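Local coordinates for uncharacterized protein (Jannaschia sp. CCS1, PDB 2PYQ) that is of unknown function but folds as a compact, all-helical single chain of the DUF2853 family, at residues Q11-M22 against E91-M102. Numbering follows the deposited sequence.
Sequences QYADDLRNKCGM and ERNKYRAVVYYM
K19 sets its CG beside the backbone N (chi1 -66°) and runs extended beyond it, while E91 turns CG anti to the backbone N (chi1 -178°) and then bends, and the two chains meet nearly at right angles. Their salt bridge, K19 NZ to E91 OE1, is 2.7 Å long, with the ammonium above the carboxylate plane. NZ also reaches D15 OD1 in a weaker bridge, and a water that accepts from NZ lies within hydrogen-bonding distance of D15 OD2 and N93 O. The other E91 oxygen, OE2, takes the N-H of N93 on its anti lone pair. Were this glutamate shortened to an alanine, the K19 ammonium would probably keep just the weak bridge to D15 and its water, and the N93 N-H would lose this acceptor. D15 OD2, hydrogen-bonded to Y87 of helix 74-87, lies in plane at the edge of the Y95 ring, 3.4 Å from CD2. Next to this network, segments 11-18 and 96-102 of two helices cross at -53° in an all-helical fold, V98 CG2 resting 3.6 Å from Y12 CB. A97 CB sits over one face of the Y12 ring, 3.8 Å from its centroid, and a water joins Y12 OH to A97 N. L16 CD1 likewise covers a face of Y101. Where the first helix has ended, M22 CE approaches the edge of the Y101 ring.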
loop_
_atom_site.group_PDB
_atom_site.type_symbol
_atom_site.label_atom_id
_atom_site.label_comp_id
_atom_site.label_asym_id
_atom_site.label_seq_id
_atom_site.Cartn_x
_atom_site.Cartn_y
_atom_site.Cartn_z
ATOM N N GLN A 11 -0.012 12.646 3.357
ATOM C CA GLN A 11 -1.117 11.868 3.910
ATOM C C GLN A 11 -0.716 10.403 4.130
ATOM O O GLN A 11 -1.023 9.823 5.173
ATOM C CB GLN A 11 -2.361 11.928 3.020
ATOM C CG GLN A 11 -3.600 11.273 3.659
ATOM C CD GLN A 11 -3.976 11.905 4.986
ATOM O OE1 GLN A 11 -4.101 13.143 5.083
ATOM N NE2 GLN A 11 -4.133 11.089 6.032
ATOM N N TYR A 12 -0.032 9.814 3.141
ATOM C CA TYR A 12 0.434 8.419 3.290
ATOM C C TYR A 12 1.355 8.262 4.513
ATOM O O TYR A 12 1.231 7.305 5.253
ATOM C CB TYR A 12 1.208 7.940 2.057
ATOM C CG TYR A 12 0.468 8.003 0.740
ATOM C CD1 TYR A 12 -0.936 7.989 0.667
ATOM C CD2 TYR A 12 1.188 7.999 -0.466
ATOM C CE1 TYR A 12 -1.595 8.030 -0.566
ATOM C CE2 TYR A 12 0.544 8.025 -1.675
ATOM C CZ TYR A 12 -0.839 8.031 -1.726
ATOM O OH TYR A 12 -1.482 8.049 -2.921
ATOM N N ALA A 13 2.302 9.200 4.666
ATOM C CA ALA A 13 3.235 9.210 5.789
ATOM C C ALA A 13 2.485 9.334 7.133
ATOM O O ALA A 13 2.791 8.621 8.100
ATOM C CB ALA A 13 4.253 10.319 5.661
ATOM N N ASP A 14 1.478 10.218 7.172
ATOM C CA ASP A 14 0.663 10.421 8.360
ATOM C C ASP A 14 -0.119 9.146 8.712
ATOM O O ASP A 14 -0.131 8.739 9.882
ATOM C CB ASP A 14 -0.247 11.652 8.165
ATOM C CG ASP A 14 -0.774 12.218 9.493
ATOM O OD1 ASP A 14 -1.547 11.524 10.180
ATOM O OD2 ASP A 14 -0.410 13.381 9.856
ATOM N N ASP A 15 -0.746 8.503 7.734
ATOM C CA ASP A 15 -1.449 7.220 7.921
ATOM C C ASP A 15 -0.504 6.151 8.474
ATOM O O ASP A 15 -0.842 5.445 9.424
ATOM C CB ASP A 15 -2.082 6.686 6.630
ATOM C CG ASP A 15 -3.373 7.381 6.236
ATOM O OD1 ASP A 15 -3.766 8.388 6.889
ATOM O OD2 ASP A 15 -4.003 6.883 5.265
ATOM N N LEU A 16 0.686 6.037 7.882
ATOM C CA LEU A 16 1.659 5.015 8.345
ATOM C C LEU A 16 2.026 5.235 9.821
ATOM O O LEU A 16 1.965 4.300 10.599
ATOM C CB LEU A 16 2.887 4.983 7.474
ATOM C CG LEU A 16 2.627 4.278 6.146
ATOM C CD1 LEU A 16 3.715 4.685 5.142
ATOM C CD2 LEU A 16 2.546 2.755 6.293
ATOM N N ARG A 17 2.335 6.474 10.195
ATOM C CA ARG A 17 2.713 6.770 11.570
ATOM C C ARG A 17 1.544 6.692 12.541
ATOM O O ARG A 17 1.599 5.963 13.544
ATOM C CB ARG A 17 3.435 8.123 11.671
ATOM C CG ARG A 17 3.971 8.441 13.094
ATOM C CD ARG A 17 4.979 9.606 13.113
ATOM N NE ARG A 17 6.316 9.236 12.602
ATOM C CZ ARG A 17 7.330 8.734 13.324
ATOM N NH1 ARG A 17 7.210 8.468 14.617
ATOM N NH2 ARG A 17 8.506 8.466 12.712
ATOM N N ASN A 18 0.467 7.409 12.212
ATOM C CA ASN A 18 -0.642 7.620 13.162
ATOM C C ASN A 18 -1.820 6.688 13.095
ATOM O O ASN A 18 -2.644 6.701 14.020
ATOM C CB ASN A 18 -1.081 9.086 13.056
ATOM C CG ASN A 18 0.032 10.035 13.465
ATOM O OD1 ASN A 18 0.698 9.832 14.498
ATOM N ND2 ASN A 18 0.239 11.069 12.675
ATOM N N LYS A 19 -1.965 5.937 12.019
ATOM C CA LYS A 19 -2.973 4.882 11.919
ATOM C C LYS A 19 -2.350 3.489 12.071
ATOM O O LYS A 19 -2.831 2.687 12.854
ATOM C CB LYS A 19 -3.795 4.964 10.637
ATOM C CG LYS A 19 -4.656 6.192 10.583
ATOM C CD LYS A 19 -5.433 6.249 9.274
ATOM C CE LYS A 19 -6.258 7.515 9.203
ATOM N NZ LYS A 19 -6.895 7.749 7.877
ATOM N N CYS A 20 -1.277 3.218 11.342
ATOM C CA CYS A 20 -0.617 1.905 11.338
ATOM C C CYS A 20 0.500 1.731 12.389
ATOM O O CYS A 20 1.012 0.611 12.521
ATOM C CB CYS A 20 -0.043 1.618 9.948
ATOM S SG CYS A 20 -1.224 1.848 8.581
ATOM N N GLY A 21 0.910 2.785 13.098
ATOM C CA GLY A 21 1.944 2.702 14.124
ATOM C C GLY A 21 3.333 2.334 13.645
ATOM O O GLY A 21 4.064 1.629 14.360
HETATM N N MSE A 22 3.739 2.839 12.466
HETATM C CA MSE A 22 5.036 2.540 11.864
HETATM C C MSE A 22 5.787 3.819 11.519
HETATM O O MSE A 22 5.168 4.782 11.063
HETATM C CB MSE A 22 4.836 1.788 10.533
HETATM C CG MSE A 22 4.020 0.545 10.630
HETATM SE SE MSE A 22 3.837 -0.170 8.836
HETATM C CE MSE A 22 5.560 -0.631 8.386
ATOM N N GLU A 91 -11.226 1.997 8.759
ATOM C CA GLU A 91 -10.694 2.933 7.781
ATOM C C GLU A 91 -11.347 2.755 6.410
ATOM O O GLU A 91 -11.181 1.714 5.778
ATOM C CB GLU A 91 -9.164 2.772 7.684
ATOM C CG GLU A 91 -8.492 3.750 6.713
ATOM C CD GLU A 91 -8.873 5.196 7.011
ATOM O OE1 GLU A 91 -8.604 5.639 8.148
ATOM O OE2 GLU A 91 -9.459 5.854 6.117
ATOM N N ARG A 92 -12.068 3.781 5.951
ATOM C CA ARG A 92 -12.735 3.734 4.641
ATOM C C ARG A 92 -11.883 4.280 3.488
ATOM O O ARG A 92 -12.257 4.112 2.330
ATOM C CB ARG A 92 -14.115 4.408 4.725
ATOM C CG ARG A 92 -15.090 3.559 5.573
ATOM C CD ARG A 92 -16.279 4.306 6.017
ATOM N NE ARG A 92 -15.984 5.384 6.970
ATOM C CZ ARG A 92 -15.751 5.252 8.284
ATOM N NH1 ARG A 92 -15.695 4.051 8.888
ATOM N NH2 ARG A 92 -15.525 6.350 9.024
ATOM N N ASN A 93 -10.749 4.920 3.808
ATOM C CA ASN A 93 -9.791 5.417 2.810
ATOM C C ASN A 93 -8.416 4.739 2.996
ATOM O O ASN A 93 -7.442 5.358 3.468
ATOM C CB ASN A 93 -9.644 6.942 2.886
ATOM C CG ASN A 93 -10.930 7.667 2.536
ATOM O OD1 ASN A 93 -11.643 7.305 1.575
ATOM N ND2 ASN A 93 -11.226 8.718 3.293
ATOM N N LYS A 94 -8.376 3.461 2.663
ATOM C CA LYS A 94 -7.135 2.706 2.671
ATOM C C LYS A 94 -6.385 3.001 1.342
ATOM O O LYS A 94 -6.711 2.429 0.308
ATOM C CB LYS A 94 -7.402 1.203 2.825
ATOM C CG LYS A 94 -7.987 0.854 4.182
ATOM C CD LYS A 94 -8.017 -0.644 4.346
ATOM C CE LYS A 94 -8.612 -1.036 5.659
ATOM N NZ LYS A 94 -10.069 -0.794 5.718
ATOM N N TYR A 95 -5.386 3.866 1.397
ATOM C CA TYR A 95 -4.650 4.240 0.207
ATOM C C TYR A 95 -3.828 3.058 -0.317
ATOM O O TYR A 95 -3.174 2.353 0.460
ATOM C CB TYR A 95 -3.776 5.468 0.446
ATOM C CG TYR A 95 -4.599 6.706 0.720
ATOM C CD1 TYR A 95 -5.319 7.307 -0.302
ATOM C CD2 TYR A 95 -4.635 7.275 1.991
ATOM C CE1 TYR A 95 -6.103 8.443 -0.066
ATOM C CE2 TYR A 95 -5.416 8.414 2.250
ATOM C CZ TYR A 95 -6.142 8.987 1.218
ATOM O OH TYR A 95 -6.905 10.129 1.468
ATOM N N ARG A 96 -3.930 2.825 -1.630
ATOM C CA ARG A 96 -3.307 1.719 -2.211
ATOM C C ARG A 96 -1.709 1.825 -2.060
ATOM O O ARG A 96 -1.076 0.814 -1.760
ATOM C CB ARG A 96 -3.645 1.677 -3.688
ATOM C CG ARG A 96 -2.979 0.544 -4.459
ATOM C CD ARG A 96 -3.411 0.531 -5.928
ATOM N NE ARG A 96 -4.770 -0.039 -6.094
ATOM C CZ ARG A 96 -5.926 0.647 -6.065
ATOM N NH1 ARG A 96 -5.984 1.985 -5.919
ATOM N NH2 ARG A 96 -7.068 -0.033 -6.217
ATOM N N ALA A 97 -1.145 3.036 -2.147
ATOM C CA ALA A 97 0.297 3.236 -1.900
ATOM C C ALA A 97 0.687 2.792 -0.487
ATOM O O ALA A 97 1.733 2.170 -0.315
ATOM C CB ALA A 97 0.712 4.723 -2.146
ATOM N N VAL A 98 -0.169 3.082 0.502
ATOM C CA VAL A 98 0.091 2.691 1.885
ATOM C C VAL A 98 0.029 1.169 2.017
ATOM O O VAL A 98 0.894 0.565 2.654
ATOM C CB VAL A 98 -0.869 3.377 2.861
ATOM C CG1 VAL A 98 -0.658 2.848 4.277
ATOM C CG2 VAL A 98 -0.688 4.910 2.791
ATOM N N VAL A 99 -0.956 0.556 1.386
ATOM C CA VAL A 99 -1.081 -0.924 1.394
ATOM C C VAL A 99 0.128 -1.580 0.731
ATOM O O VAL A 99 0.706 -2.527 1.269
ATOM C CB VAL A 99 -2.395 -1.377 0.729
ATOM C CG1 VAL A 99 -2.454 -2.925 0.578
ATOM C CG2 VAL A 99 -3.578 -0.849 1.538
ATOM N N TYR A 100 0.521 -1.064 -0.426
ATOM C CA TYR A 100 1.699 -1.584 -1.166
ATOM C C TYR A 100 2.976 -1.407 -0.353
ATOM O O TYR A 100 3.791 -2.315 -0.303
ATOM C CB TYR A 100 1.793 -0.966 -2.569
ATOM C CG TYR A 100 0.776 -1.528 -3.573
ATOM C CD1 TYR A 100 -0.375 -2.239 -3.172
ATOM C CD2 TYR A 100 0.934 -1.267 -4.947
ATOM C CE1 TYR A 100 -1.297 -2.734 -4.080
ATOM C CE2 TYR A 100 -0.025 -1.744 -5.894
ATOM C CZ TYR A 100 -1.121 -2.491 -5.437
ATOM O OH TYR A 100 -2.073 -2.981 -6.338
ATOM N N TYR A 101 3.145 -0.265 0.291
ATOM C CA TYR A 101 4.291 -0.002 1.147
ATOM C C TYR A 101 4.338 -1.047 2.263
ATOM O O TYR A 101 5.368 -1.653 2.512
ATOM C CB TYR A 101 4.201 1.407 1.749
ATOM C CG TYR A 101 5.257 1.717 2.791
ATOM C CD1 TYR A 101 5.083 1.332 4.141
ATOM C CD2 TYR A 101 6.424 2.378 2.454
ATOM C CE1 TYR A 101 6.039 1.596 5.107
ATOM C CE2 TYR A 101 7.395 2.668 3.416
ATOM C CZ TYR A 101 7.202 2.264 4.739
ATOM O OH TYR A 101 8.182 2.538 5.666
HETATM N N MSE A 102 3.198 -1.239 2.932
HETATM C CA MSE A 102 3.132 -2.203 4.063
HETATM C C MSE A 102 3.425 -3.631 3.602
HETATM O O MSE A 102 4.128 -4.345 4.303
HETATM C CB MSE A 102 1.801 -2.107 4.821
HETATM C CG MSE A 102 1.737 -0.915 5.754
HETATM SE SE MSE A 102 0.200 -1.085 6.962
HETATM C CE MSE A 102 -0.667 -0.521 5.806
HETATM O O HOH W 1 -2.664 5.405 -3.195
HETATM O O HOH W 2 -6.675 7.192 5.190
#